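Local coordinates for Succinylglutamatedesuccinylase/aspartoacylase (Rhodobacter sphaeroides 2.4.1, PDB 3CDX), which is probably a metal-dependent hydrolase of the succinylglutamate desuccinylase/aspartoacylase family, likely acting on carbon-nitrogen bonds of linear amides, at residues Ser9-Asp14 and Gly25-Pro30; Ala29-Asn34 and Gly124-Met129; Ile43-Val48 and Ile90-Val95; Val137-Ala142 and Glu204-Val209. One frame throughout, in Å; residues are numbered along the deposited sequence.

Interaction 1: Ser9-Asp14 and Gly25-Pro30; sequences SRIACD and GYARAP
Ala-12 and Arg-28 form a single antiparallel beta bridge, a hydrogen-bonded pair that lays the N-terminal segment 9-14 along the strand 25-30. Arg-28 N gives a bond of 2.7 Å to Ala-12 O. Ala-12 N returns one of 3.0 Å to Arg-28 O. A water accepts from Asp-14 N and donates to Tyr-26 O, carrying the link past the bridge.

The side chains divide between two sides of this bridge. On the buried side, Ile-11 reaches the strand with two branches. Its CG2, anti to the backbone N, meets Ala-27 CB at 3.8 Å, while CD1 rests on Ala-29 CB. Cys-13 CB packs more loosely on the same Ala-27 methyl. Phe-133 of helix 126-138 and Ile-45 of strand 40-50 also pack against this side.

The other side carries the charges. The Arg-10 chain bends at chi3 (58°), which lays the guanidinium over the Pro-30 ring. Arg-10 NH2 is 3.6 Å from Pro-30 CB, and the proline lies under one face, toward its rim. The Arg-28 chain also bends at chi3, to -64°, and this carries its guanidinium back to Asp-14. The two side chains cross at about a right angle. Their planar ends are tilted 39° apart, and the individual hydrogen bonds of this salt bridge are weak. Asp-14 OD2 sits between both terminal nitrogens, 3.0 Å from Arg-28 NH2 and 3.1 Å from Arg-28 NH1.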
loop_
_atom_site.group_PDB
_atom_site.type_symbol
_atom_site.label_atom_id
_atom_site.label_comp_id
_atom_site.label_asym_id
_atom_site.label_seq_id
_atom_site.Cartn_x
_atom_site.Cartn_y
_atom_site.Cartn_z
ATOM N N SER A 9 17.969 25.761 -8.793
ATOM C CA SER A 9 17.060 24.580 -9.156
ATOM C C SER A 9 17.683 23.406 -9.925
ATOM O O SER A 9 18.377 23.582 -10.924
ATOM C CB SER A 9 15.770 25.025 -9.888
ATOM O OG SER A 9 14.825 23.953 -9.928
ATOM N N ARG A 10 17.362 22.201 -9.476
ATOM C CA ARG A 10 17.693 20.974 -10.208
ATOM C C ARG A 10 16.742 20.773 -11.411
ATOM O O ARG A 10 17.033 19.978 -12.319
ATOM C CB ARG A 10 17.589 19.768 -9.279
ATOM C CG ARG A 10 18.434 19.841 -7.979
ATOM C CD ARG A 10 18.193 18.593 -7.100
ATOM N NE ARG A 10 18.525 17.379 -7.885
ATOM C CZ ARG A 10 17.888 16.205 -7.806
ATOM N NH1 ARG A 10 16.877 16.028 -6.943
ATOM N NH2 ARG A 10 18.266 15.208 -8.596
ATOM N N ILE A 11 15.600 21.462 -11.404
ATOM C CA ILE A 11 14.663 21.416 -12.524
ATOM C C ILE A 11 15.251 22.214 -13.684
ATOM O O ILE A 11 15.518 23.390 -13.542
ATOM C CB ILE A 11 13.249 21.958 -12.147
ATOM C CG1 ILE A 11 12.747 21.258 -10.885
ATOM C CG2 ILE A 11 12.275 21.823 -13.350
ATOM C CD1 ILE A 11 11.238 21.306 -10.661
ATOM N N ALA A 12 15.464 21.567 -14.822
ATOM C CA ALA A 12 16.166 22.190 -15.930
ATOM C C ALA A 12 15.160 22.722 -16.937
ATOM O O ALA A 12 14.171 22.055 -17.230
ATOM C CB ALA A 12 17.101 21.165 -16.607
ATOM N N CYS A 13 15.420 23.904 -17.477
ATOM C CA CYS A 13 14.606 24.441 -18.554
ATOM C C CYS A 13 15.526 25.184 -19.497
ATOM O O CYS A 13 16.375 25.962 -19.060
ATOM C CB CYS A 13 13.519 25.379 -18.014
ATOM S SG CYS A 13 12.281 25.895 -19.195
ATOM N N ASP A 14 15.357 24.934 -20.792
ATOM C CA ASP A 14 16.182 25.591 -21.825
ATOM C C ASP A 14 15.492 26.797 -22.478
ATOM O O ASP A 14 16.077 27.453 -23.323
ATOM C CB ASP A 14 16.598 24.571 -22.899
ATOM C CG ASP A 14 17.416 23.423 -22.327
ATOM O OD1 ASP A 14 18.274 23.646 -21.417
ATOM O OD2 ASP A 14 17.195 22.287 -22.776
ATOM N N GLY A 25 7.770 24.149 -24.738
ATOM C CA GLY A 25 8.642 23.048 -24.328
ATOM C C GLY A 25 8.313 22.524 -22.945
ATOM O O GLY A 25 7.169 22.576 -22.509
ATOM N N TYR A 26 9.319 22.006 -22.253
ATOM C CA TYR A 26 9.104 21.362 -20.952
ATOM C C TYR A 26 10.214 21.765 -20.047
ATOM O O TYR A 26 11.363 21.864 -20.485
ATOM C CB TYR A 26 9.162 19.844 -21.100
ATOM C CG TYR A 26 8.157 19.351 -22.090
ATOM C CD1 TYR A 26 6.825 19.197 -21.719
ATOM C CD2 TYR A 26 8.522 19.056 -23.412
ATOM C CE1 TYR A 26 5.893 18.767 -22.610
ATOM C CE2 TYR A 26 7.555 18.640 -24.331
ATOM C CZ TYR A 26 6.246 18.495 -23.892
ATOM O OH TYR A 26 5.265 18.078 -24.723
ATOM N N ALA A 27 9.903 21.993 -18.779
ATOM C CA ALA A 27 10.965 21.944 -17.775
ATOM C C ALA A 27 11.127 20.493 -17.358
ATOM O O ALA A 27 10.150 19.810 -17.148
ATOM C CB ALA A 27 10.652 22.837 -16.575
ATOM N N ARG A 28 12.358 20.034 -17.207
ATOM C CA ARG A 28 12.627 18.635 -16.899
ATOM C C ARG A 28 12.930 18.491 -15.422
ATOM O O ARG A 28 14.012 18.906 -14.951
ATOM C CB ARG A 28 13.808 18.127 -17.743
ATOM C CG ARG A 28 13.576 18.269 -19.229
ATOM C CD ARG A 28 14.793 17.875 -20.092
ATOM N NE ARG A 28 16.010 18.705 -19.927
ATOM C CZ ARG A 28 16.210 19.903 -20.488
ATOM N NH1 ARG A 28 15.272 20.471 -21.232
ATOM N NH2 ARG A 28 17.351 20.552 -20.283
ATOM N N ALA A 29 11.973 17.945 -14.683
ATOM C CA ALA A 29 12.122 17.812 -13.246
ATOM C C ALA A 29 12.644 16.427 -12.927
ATOM O O ALA A 29 11.985 15.417 -13.302
ATOM C CB ALA A 29 10.795 18.041 -12.539
ATOM N N PRO A 30 13.796 16.358 -12.211
ATOM C CA PRO A 30 14.361 15.030 -11.856
ATOM C C PRO A 30 13.409 14.275 -10.947
ATOM O O PRO A 30 12.842 14.870 -10.022
ATOM C CB PRO A 30 15.662 15.356 -11.091
ATOM C CG PRO A 30 15.902 16.812 -11.240
ATOM C CD PRO A 30 14.574 17.470 -11.622
HETATM O O HOH W 1 13.382 22.822 -21.771
#

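Interaction 2: Ala29-Asn34 and Gly124-Met129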
loop_
_atom_site.group_PDB
_atom_site.type_symbol
_atom_site.label_atom_id
_atom_site.label_comp_id
_atom_site.label_asym_id
_atom_site.label_seq_id
_atom_site.Cartn_x
_atom_site.Cartn_y
_atom_site.Cartn_z
ATOM N N ALA A 29 11.973 17.945 -14.683
ATOM C CA ALA A 29 12.122 17.812 -13.246
ATOM C C ALA A 29 12.644 16.427 -12.927
ATOM O O ALA A 29 11.985 15.417 -13.302
ATOM C CB ALA A 29 10.795 18.041 -12.539
ATOM N N PRO A 30 13.796 16.358 -12.211
ATOM C CA PRO A 30 14.361 15.030 -11.856
ATOM C C PRO A 30 13.409 14.275 -10.947
ATOM O O PRO A 30 12.842 14.870 -10.022
ATOM C CB PRO A 30 15.662 15.356 -11.091
ATOM C CG PRO A 30 15.902 16.812 -11.240
ATOM C CD PRO A 30 14.574 17.470 -11.622
ATOM N N LEU A 31 13.228 12.975 -11.212
ATOM C CA LEU A 31 12.343 12.143 -10.386
ATOM C C LEU A 31 12.860 10.684 -10.319
ATOM O O LEU A 31 12.594 9.860 -11.234
ATOM C CB LEU A 31 10.900 12.218 -10.883
ATOM C CG LEU A 31 9.718 11.880 -9.940
ATOM C CD1 LEU A 31 8.437 12.424 -10.516
ATOM C CD2 LEU A 31 9.545 10.396 -9.722
ATOM N N SER A 32 13.604 10.409 -9.244
ATOM C CA SER A 32 14.250 9.139 -8.960
ATOM C C SER A 32 13.234 8.033 -8.626
ATOM O O SER A 32 12.486 8.153 -7.652
ATOM C CB SER A 32 15.230 9.349 -7.797
ATOM O OG SER A 32 16.069 8.220 -7.589
ATOM N N ARG A 33 13.184 6.988 -9.460
ATOM C CA ARG A 33 12.337 5.812 -9.248
ATOM C C ARG A 33 13.239 4.569 -9.035
ATOM O O ARG A 33 14.402 4.565 -9.429
ATOM C CB ARG A 33 11.380 5.601 -10.454
ATOM C CG ARG A 33 10.122 6.553 -10.513
ATOM C CD ARG A 33 9.275 6.535 -11.855
ATOM N NE ARG A 33 9.537 5.447 -12.837
ATOM C CZ ARG A 33 9.976 5.662 -14.087
ATOM N NH1 ARG A 33 10.194 6.901 -14.513
ATOM N NH2 ARG A 33 10.219 4.654 -14.936
ATOM N N ASN A 34 12.694 3.514 -8.441
ATOM C CA ASN A 34 13.456 2.279 -8.293
ATOM C C ASN A 34 13.997 1.662 -9.593
ATOM O O ASN A 34 15.105 1.160 -9.604
ATOM C CB ASN A 34 12.668 1.242 -7.495
ATOM C CG ASN A 34 12.733 1.499 -6.015
ATOM O OD1 ASN A 34 13.742 2.004 -5.480
ATOM N ND2 ASN A 34 11.656 1.163 -5.334
ATOM N N GLY A 124 14.818 19.450 -1.271
ATOM C CA GLY A 124 13.851 18.567 -0.638
ATOM C C GLY A 124 13.229 17.567 -1.601
ATOM O O GLY A 124 13.774 17.274 -2.689
ATOM N N THR A 125 12.080 17.040 -1.184
ATOM C CA THR A 125 11.381 16.064 -1.991
ATOM C C THR A 125 10.733 16.714 -3.234
ATOM O O THR A 125 10.724 17.944 -3.386
ATOM C CB THR A 125 10.312 15.346 -1.168
ATOM O OG1 THR A 125 9.329 16.299 -0.744
ATOM C CG2 THR A 125 10.943 14.606 0.025
ATOM N N PHE A 126 10.176 15.876 -4.110
ATOM C CA PHE A 126 9.779 16.331 -5.439
ATOM C C PHE A 126 8.888 17.579 -5.374
ATOM O O PHE A 126 9.132 18.555 -6.071
ATOM C CB PHE A 126 9.056 15.229 -6.198
ATOM C CG PHE A 126 8.691 15.640 -7.613
ATOM C CD1 PHE A 126 9.594 15.470 -8.650
ATOM C CD2 PHE A 126 7.483 16.275 -7.873
ATOM C CE1 PHE A 126 9.272 15.887 -9.932
ATOM C CE2 PHE A 126 7.157 16.703 -9.142
ATOM C CZ PHE A 126 8.052 16.505 -10.175
ATOM N N SER A 127 7.868 17.538 -4.513
ATOM C CA SER A 127 6.868 18.595 -4.466
ATOM C C SER A 127 7.507 19.896 -3.952
ATOM O O SER A 127 7.188 20.962 -4.446
ATOM C CB SER A 127 5.680 18.189 -3.560
ATOM O OG SER A 127 5.020 17.056 -4.070
ATOM N N GLN A 128 8.412 19.763 -2.978
ATOM C CA GLN A 128 9.175 20.884 -2.437
ATOM C C GLN A 128 10.103 21.511 -3.478
ATOM O O GLN A 128 10.250 22.740 -3.523
ATOM C CB GLN A 128 9.990 20.466 -1.195
ATOM C CG GLN A 128 9.187 19.947 0.026
ATOM C CD GLN A 128 10.100 19.547 1.188
ATOM O OE1 GLN A 128 10.986 18.695 1.043
ATOM N NE2 GLN A 128 9.895 20.177 2.338
ATOM N N MET A 129 10.740 20.667 -4.296
ATOM C CA MET A 129 11.664 21.138 -5.343
ATOM C C MET A 129 10.895 21.825 -6.495
ATOM O O MET A 129 11.319 22.849 -7.074
ATOM C CB MET A 129 12.480 19.917 -5.842
ATOM C CG MET A 129 13.028 20.029 -7.267
ATOM S SD MET A 129 13.822 18.531 -7.969
ATOM C CE MET A 129 12.347 17.932 -8.890
#
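Leu-31 sends CD1 over one face of the Phe-126 ring, in a CH-pi contact. The methyl carbon CD1 lies 4.0 Å from the centroid of the Phe-126 ring, 28° off the normal, so it sits somewhat to one side of the ring centre. Its nearest ring atom is Phe-126 CE1, at 3.6 Å. The two side chains cross at about a right angle. The Phe-126 CG is anti to its own backbone N (chi1 -177°), and the ring therefore extends from the first turn of the helix toward the strand.

The edge of the same ring faces the backbone. Pro-30 O lies in the ring plane, 3.6 Å from Phe-126 CD1. Ala-29 adds its methyl, with CB 3.7 Å from Phe-126 CE1. Three successive residues thus meet one aromatic ring. Val-41, Pro-98 and Val-109 also touch it, so the ring is buried among several parts of the fold.

Met-129, one turn further along the helix, reaches Pro-30. Its chain turns at chi3 (97°) and brings the terminal methyl to the proline, 3.6 Å from Met-129 CE to Pro-30 CD. Met-129 CE also lies 3.3 Å from Pro-30 O.

No hydrogen bond joins the two segments. Within segment 124-129, Thr-125 N donates to Gln-128 OE1 at 3.0 Å, on a lone pair in the carbonyl plane. The arrangement is plain helix-on-strand packing: the first turn of helix 126-138 rests on strand 21-30 and the residue that follows Pro-30. The helix belongs to the family's catalytic domain, with the Phe-126 side chain about 12 Å from that of the calcium ligand His-63.

Interaction 3: Ile43-Val48 and Ile90-Val95; sequences IPITVV and IMLPAV
Strands 43-48 and 90-92 run antiparallel, 4.8 Å apart at closest, with Thr-46 and Met-91 as a hydrogen-bonded pair and Val-47 and Ile-90 as the adjoining non-hydrogen-bonded one. Thr-46 N donates to Met-91 O at 3.1 Å, and Met-91 N to Thr-46 O at 2.9 Å.

On the face with Val-47 and Ile-90, side chains lie alongside each other and point the same way. Val-47 CG2 meets Ile-90 CG1 at 3.8 Å. Ile-45 CG1 meets Leu-92 CG at 3.7 Å. With an alanine at Leu-92, Ile-45 CG1 would lose its branched neighbour and a gap would probably open beside it.

The other face carries Thr-46 and Met-91. A bend at chi3 (-65°) returns Met-91 CE to 4.0 Å from Thr-46 CG2. Thr-46 OG1 shares a water with Met-91 O. Past the end of strand 87-92, Ala-94 CB packs on Pro-44 CG.

This is an antiparallel strand pair within a mixed sheet. Strand 21-30 pairs with the other edge of strand 40-50, and strand 55-60 pairs in parallel with 87-92. Helix 68-79 covers the face of Thr-46 and Met-91, while Val-300 of the second subunit packs on Pro-44 and Ala-94.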
loop_
_atom_site.group_PDB
_atom_site.type_symbol
_atom_site.label_atom_id
_atom_site.label_comp_id
_atom_site.label_asym_id
_atom_site.label_seq_id
_atom_site.Cartn_x
_atom_site.Cartn_y
_atom_site.Cartn_z
ATOM N N ILE A 43 7.384 19.007 -17.539
ATOM C CA ILE A 43 6.352 19.940 -17.137
ATOM C C ILE A 43 6.183 20.930 -18.301
ATOM O O ILE A 43 7.076 21.729 -18.568
ATOM C CB ILE A 43 6.739 20.720 -15.845
ATOM C CG1 ILE A 43 7.300 19.825 -14.736
ATOM C CG2 ILE A 43 5.557 21.645 -15.365
ATOM C CD1 ILE A 43 6.335 19.032 -13.889
ATOM N N PRO A 44 5.042 20.875 -18.997
ATOM C CA PRO A 44 4.829 21.806 -20.129
ATOM C C PRO A 44 4.872 23.317 -19.785
ATOM O O PRO A 44 4.227 23.764 -18.834
ATOM C CB PRO A 44 3.457 21.392 -20.696
ATOM C CG PRO A 44 2.824 20.512 -19.664
ATOM C CD PRO A 44 3.914 19.926 -18.824
ATOM N N ILE A 45 5.645 24.066 -20.579
ATOM C CA ILE A 45 5.759 25.541 -20.484
ATOM C C ILE A 45 5.788 26.128 -21.903
ATOM O O ILE A 45 6.600 25.695 -22.742
ATOM C CB ILE A 45 7.094 26.028 -19.831
ATOM C CG1 ILE A 45 7.288 25.501 -18.422
ATOM C CG2 ILE A 45 7.182 27.589 -19.830
ATOM C CD1 ILE A 45 8.709 25.779 -17.868
ATOM N N THR A 46 4.871 27.070 -22.164
ATOM C CA THR A 46 4.795 27.813 -23.414
ATOM C C THR A 46 4.946 29.294 -23.060
ATOM O O THR A 46 4.326 29.794 -22.100
ATOM C CB THR A 46 3.449 27.587 -24.176
ATOM O OG1 THR A 46 3.247 26.187 -24.406
ATOM C CG2 THR A 46 3.468 28.279 -25.558
ATOM N N VAL A 47 5.804 29.982 -23.814
ATOM C CA VAL A 47 6.023 31.426 -23.633
ATOM C C VAL A 47 5.877 32.082 -24.984
ATOM O O VAL A 47 6.447 31.602 -25.989
ATOM C CB VAL A 47 7.392 31.785 -22.974
ATOM C CG1 VAL A 47 8.565 31.354 -23.854
ATOM C CG2 VAL A 47 7.492 33.298 -22.681
ATOM N N VAL A 48 5.066 33.140 -25.001
ATOM C CA VAL A 48 4.938 34.023 -26.161
ATOM C C VAL A 48 5.427 35.411 -25.722
ATOM O O VAL A 48 4.929 35.985 -24.744
ATOM C CB VAL A 48 3.465 34.088 -26.697
ATOM C CG1 VAL A 48 3.342 35.064 -27.847
ATOM C CG2 VAL A 48 2.975 32.716 -27.136
ATOM N N ILE A 90 3.364 33.697 -20.069
ATOM C CA ILE A 90 3.935 32.415 -19.627
ATOM C C ILE A 90 2.812 31.490 -19.135
ATOM O O ILE A 90 2.052 31.858 -18.231
ATOM C CB ILE A 90 4.999 32.657 -18.548
ATOM C CG1 ILE A 90 6.097 33.589 -19.111
ATOM C CG2 ILE A 90 5.623 31.274 -18.011
ATOM C CD1 ILE A 90 6.962 34.218 -18.075
ATOM N N MET A 91 2.728 30.292 -19.716
ATOM C CA MET A 91 1.591 29.356 -19.527
ATOM C C MET A 91 2.090 27.997 -19.071
ATOM O O MET A 91 2.838 27.352 -19.790
ATOM C CB MET A 91 0.771 29.221 -20.822
ATOM C CG MET A 91 0.015 30.555 -21.181
ATOM S SD MET A 91 -0.576 30.734 -22.899
ATOM C CE MET A 91 1.011 30.783 -23.738
ATOM N N LEU A 92 1.734 27.618 -17.835
ATOM C CA LEU A 92 2.033 26.277 -17.284
ATOM C C LEU A 92 0.712 25.692 -16.943
ATOM O O LEU A 92 0.259 25.857 -15.824
ATOM C CB LEU A 92 2.940 26.329 -16.022
ATOM C CG LEU A 92 4.418 26.617 -16.322
ATOM C CD1 LEU A 92 4.648 28.128 -16.549
ATOM C CD2 LEU A 92 5.380 26.120 -15.231
ATOM N N PRO A 93 0.065 25.010 -17.906
ATOM C CA PRO A 93 -1.284 24.503 -17.652
ATOM C C PRO A 93 -1.319 23.310 -16.718
ATOM O O PRO A 93 -2.370 22.996 -16.189
ATOM C CB PRO A 93 -1.734 24.015 -19.027
ATOM C CG PRO A 93 -0.453 23.621 -19.710
ATOM C CD PRO A 93 0.532 24.670 -19.274
ATOM N N ALA A 94 -0.193 22.653 -16.526
ATOM C CA ALA A 94 -0.188 21.365 -15.836
ATOM C C ALA A 94 1.048 21.246 -14.955
ATOM O O ALA A 94 1.974 20.551 -15.283
ATOM C CB ALA A 94 -0.263 20.231 -16.871
ATOM N N VAL A 95 1.046 21.961 -13.830
ATOM C CA VAL A 95 2.259 22.144 -13.046
ATOM C C VAL A 95 2.666 20.820 -12.333
ATOM O O VAL A 95 3.798 20.381 -12.449
ATOM C CB VAL A 95 2.054 23.246 -11.994
ATOM C CG1 VAL A 95 3.231 23.271 -10.970
ATOM C CG2 VAL A 95 1.933 24.623 -12.663
HETATM O O HOH W 2 2.389 25.038 -22.039
#

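Interaction 4: Val137-Ala142 and Glu204-Val209; sequences VILPMA and ERRGIV
Leu-139 holds CG anti to its backbone N (chi1 -178°), which sends both methyls toward Arg-206 and Ile-208. The Arg-206 chain is extended from CG to NE, with chi3 at -177°, and reaches across to the end of helix 126-138. The Leu-139 and Ile-208 side chains slide past each other in opposite directions, with Leu-139 CD1 3.8 Å from Ile-208 CD1. The other branch, Leu-139 CD2, meets Arg-206 CD at 3.8 Å. A serine in place of Leu-139 would probably leave Ile-208 CD1 and Arg-206 CD without this apolar neighbour.

Pro-140 stands over one face of the Arg-206 guanidinium, offset toward its rim, with Pro-140 CG 3.5 Å from Arg-206 NH1. The charge itself is met by Asp-135, in a salt bridge from Arg-206 NE. Ile-208 also lies against backbone oxygens: CD1 is 3.5 Å from Leu-139 O, and CG1 is 3.5 Å from Ala-142 O. Gly-207, with positive phi, closes helix 199-205 in a Schellman motif and turns the chain toward Ile-208.

No hydrogen bond crosses between the segments. The two helix ends are joined by apolar packing that includes Arg-206 CD, while the arginine's charge is paired with Asp-135 of helix 126-138.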
loop_
_atom_site.group_PDB
_atom_site.type_symbol
_atom_site.label_atom_id
_atom_site.label_comp_id
_atom_site.label_asym_id
_atom_site.label_seq_id
_atom_site.Cartn_x
_atom_site.Cartn_y
_atom_site.Cartn_z
ATOM N N VAL A 137 12.063 30.670 -9.896
ATOM C CA VAL A 137 12.492 30.777 -11.288
ATOM C C VAL A 137 11.401 31.385 -12.164
ATOM O O VAL A 137 11.661 32.267 -12.978
ATOM C CB VAL A 137 12.909 29.390 -11.853
ATOM C CG1 VAL A 137 13.307 29.471 -13.343
ATOM C CG2 VAL A 137 14.057 28.770 -10.990
ATOM N N ILE A 138 10.173 30.898 -12.029
ATOM C CA ILE A 138 9.112 31.333 -12.947
ATOM C C ILE A 138 8.447 32.605 -12.416
ATOM O O ILE A 138 8.380 33.619 -13.112
ATOM C CB ILE A 138 8.066 30.172 -13.194
ATOM C CG1 ILE A 138 8.756 28.948 -13.835
ATOM C CG2 ILE A 138 6.891 30.661 -14.012
ATOM C CD1 ILE A 138 9.454 29.193 -15.237
ATOM N N LEU A 139 7.981 32.546 -11.172
ATOM C CA LEU A 139 7.195 33.656 -10.571
ATOM C C LEU A 139 7.807 35.087 -10.603
ATOM O O LEU A 139 7.079 36.037 -10.887
ATOM C CB LEU A 139 6.720 33.281 -9.172
ATOM C CG LEU A 139 5.867 34.284 -8.424
ATOM C CD1 LEU A 139 4.660 34.688 -9.333
ATOM C CD2 LEU A 139 5.441 33.750 -7.041
ATOM N N PRO A 140 9.127 35.246 -10.349
ATOM C CA PRO A 140 9.680 36.616 -10.416
ATOM C C PRO A 140 9.530 37.309 -11.780
ATOM O O PRO A 140 9.690 38.518 -11.867
ATOM C CB PRO A 140 11.186 36.411 -10.085
ATOM C CG PRO A 140 11.196 35.104 -9.277
ATOM C CD PRO A 140 10.169 34.265 -9.973
ATOM N N MET A 141 9.292 36.562 -12.852
ATOM C CA MET A 141 9.135 37.197 -14.187
ATOM C C MET A 141 7.779 37.914 -14.365
ATOM O O MET A 141 7.609 38.677 -15.291
ATOM C CB MET A 141 9.315 36.172 -15.298
ATOM C CG MET A 141 10.798 35.769 -15.587
ATOM S SD MET A 141 10.937 34.564 -16.928
ATOM C CE MET A 141 10.337 33.047 -16.180
ATOM N N ALA A 142 6.825 37.678 -13.464
ATOM C CA ALA A 142 5.433 38.123 -13.646
ATOM C C ALA A 142 5.094 39.469 -13.055
ATOM O O ALA A 142 5.554 39.820 -11.983
ATOM C CB ALA A 142 4.455 37.093 -13.072
ATOM N N GLU A 204 1.857 36.978 -3.579
ATOM C CA GLU A 204 1.551 38.091 -2.692
ATOM C C GLU A 204 2.801 38.595 -1.988
ATOM O O GLU A 204 3.056 39.797 -1.985
ATOM C CB GLU A 204 0.412 37.745 -1.722
ATOM C CG GLU A 204 -0.980 38.066 -2.354
ATOM C CD GLU A 204 -2.140 37.230 -1.793
ATOM O OE1 GLU A 204 -1.919 36.553 -0.777
ATOM O OE2 GLU A 204 -3.278 37.254 -2.378
ATOM N N ARG A 205 3.603 37.688 -1.448
ATOM C CA ARG A 205 4.845 38.082 -0.779
ATOM C C ARG A 205 5.765 38.897 -1.699
ATOM O O ARG A 205 6.402 39.853 -1.255
ATOM C CB ARG A 205 5.585 36.860 -0.251
ATOM N N ARG A 206 5.817 38.527 -2.975
ATOM C CA ARG A 206 6.594 39.250 -3.972
ATOM C C ARG A 206 5.902 40.522 -4.501
ATOM O O ARG A 206 6.436 41.221 -5.369
ATOM C CB ARG A 206 6.920 38.306 -5.132
ATOM C CG ARG A 206 7.980 37.255 -4.793
ATOM C CD ARG A 206 8.143 36.165 -5.911
ATOM N NE ARG A 206 9.111 35.163 -5.466
ATOM C CZ ARG A 206 10.437 35.304 -5.506
ATOM N NH1 ARG A 206 10.973 36.392 -6.015
ATOM N NH2 ARG A 206 11.237 34.341 -5.039
ATOM N N GLY A 207 4.709 40.824 -3.987
ATOM C CA GLY A 207 4.006 42.052 -4.374
ATOM C C GLY A 207 3.532 42.107 -5.818
ATOM O O GLY A 207 3.399 43.184 -6.399
ATOM N N ILE A 208 3.295 40.933 -6.397
ATOM C CA ILE A 208 2.744 40.758 -7.753
ATOM C C ILE A 208 1.220 40.646 -7.611
ATOM O O ILE A 208 0.738 40.074 -6.635
ATOM C CB ILE A 208 3.349 39.425 -8.357
ATOM C CG1 ILE A 208 4.873 39.568 -8.554
ATOM C CG2 ILE A 208 2.618 38.944 -9.621
ATOM C CD1 ILE A 208 5.659 38.245 -8.506
ATOM N N VAL A 209 0.459 41.210 -8.545
ATOM C CA VAL A 209 -1.009 41.053 -8.528
ATOM C C VAL A 209 -1.379 39.562 -8.650
ATOM O O VAL A 209 -0.937 38.887 -9.557
ATOM C CB VAL A 209 -1.692 41.862 -9.635
ATOM C CG1 VAL A 209 -3.158 41.599 -9.637
ATOM C CG2 VAL A 209 -1.413 43.394 -9.435
#

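Overall arrangement
Interaction 1 comes first along the chain, and interaction 2 starts on the strand where it ends; the two share Ala-29 and Pro-30, their centres about 12 Å apart. Both segments of interaction 3 fall between the two segments of interaction 2, and interaction 4 comes last. The centres of interactions 1 and 3 are also about 12 Å apart, on the neighbouring strands 21-30 and 40-50. Interactions 2 and 4 sit at opposite ends of helix 126-138, with centres about 24 Å apart. Interaction 4 returns to the sheet, since Ile-138 and Met-141 pack on Ile-90. These contacts hold both ends of the helix against neighbouring parts of the fold. Interactions 1 to 3 also touch neighbouring subunits.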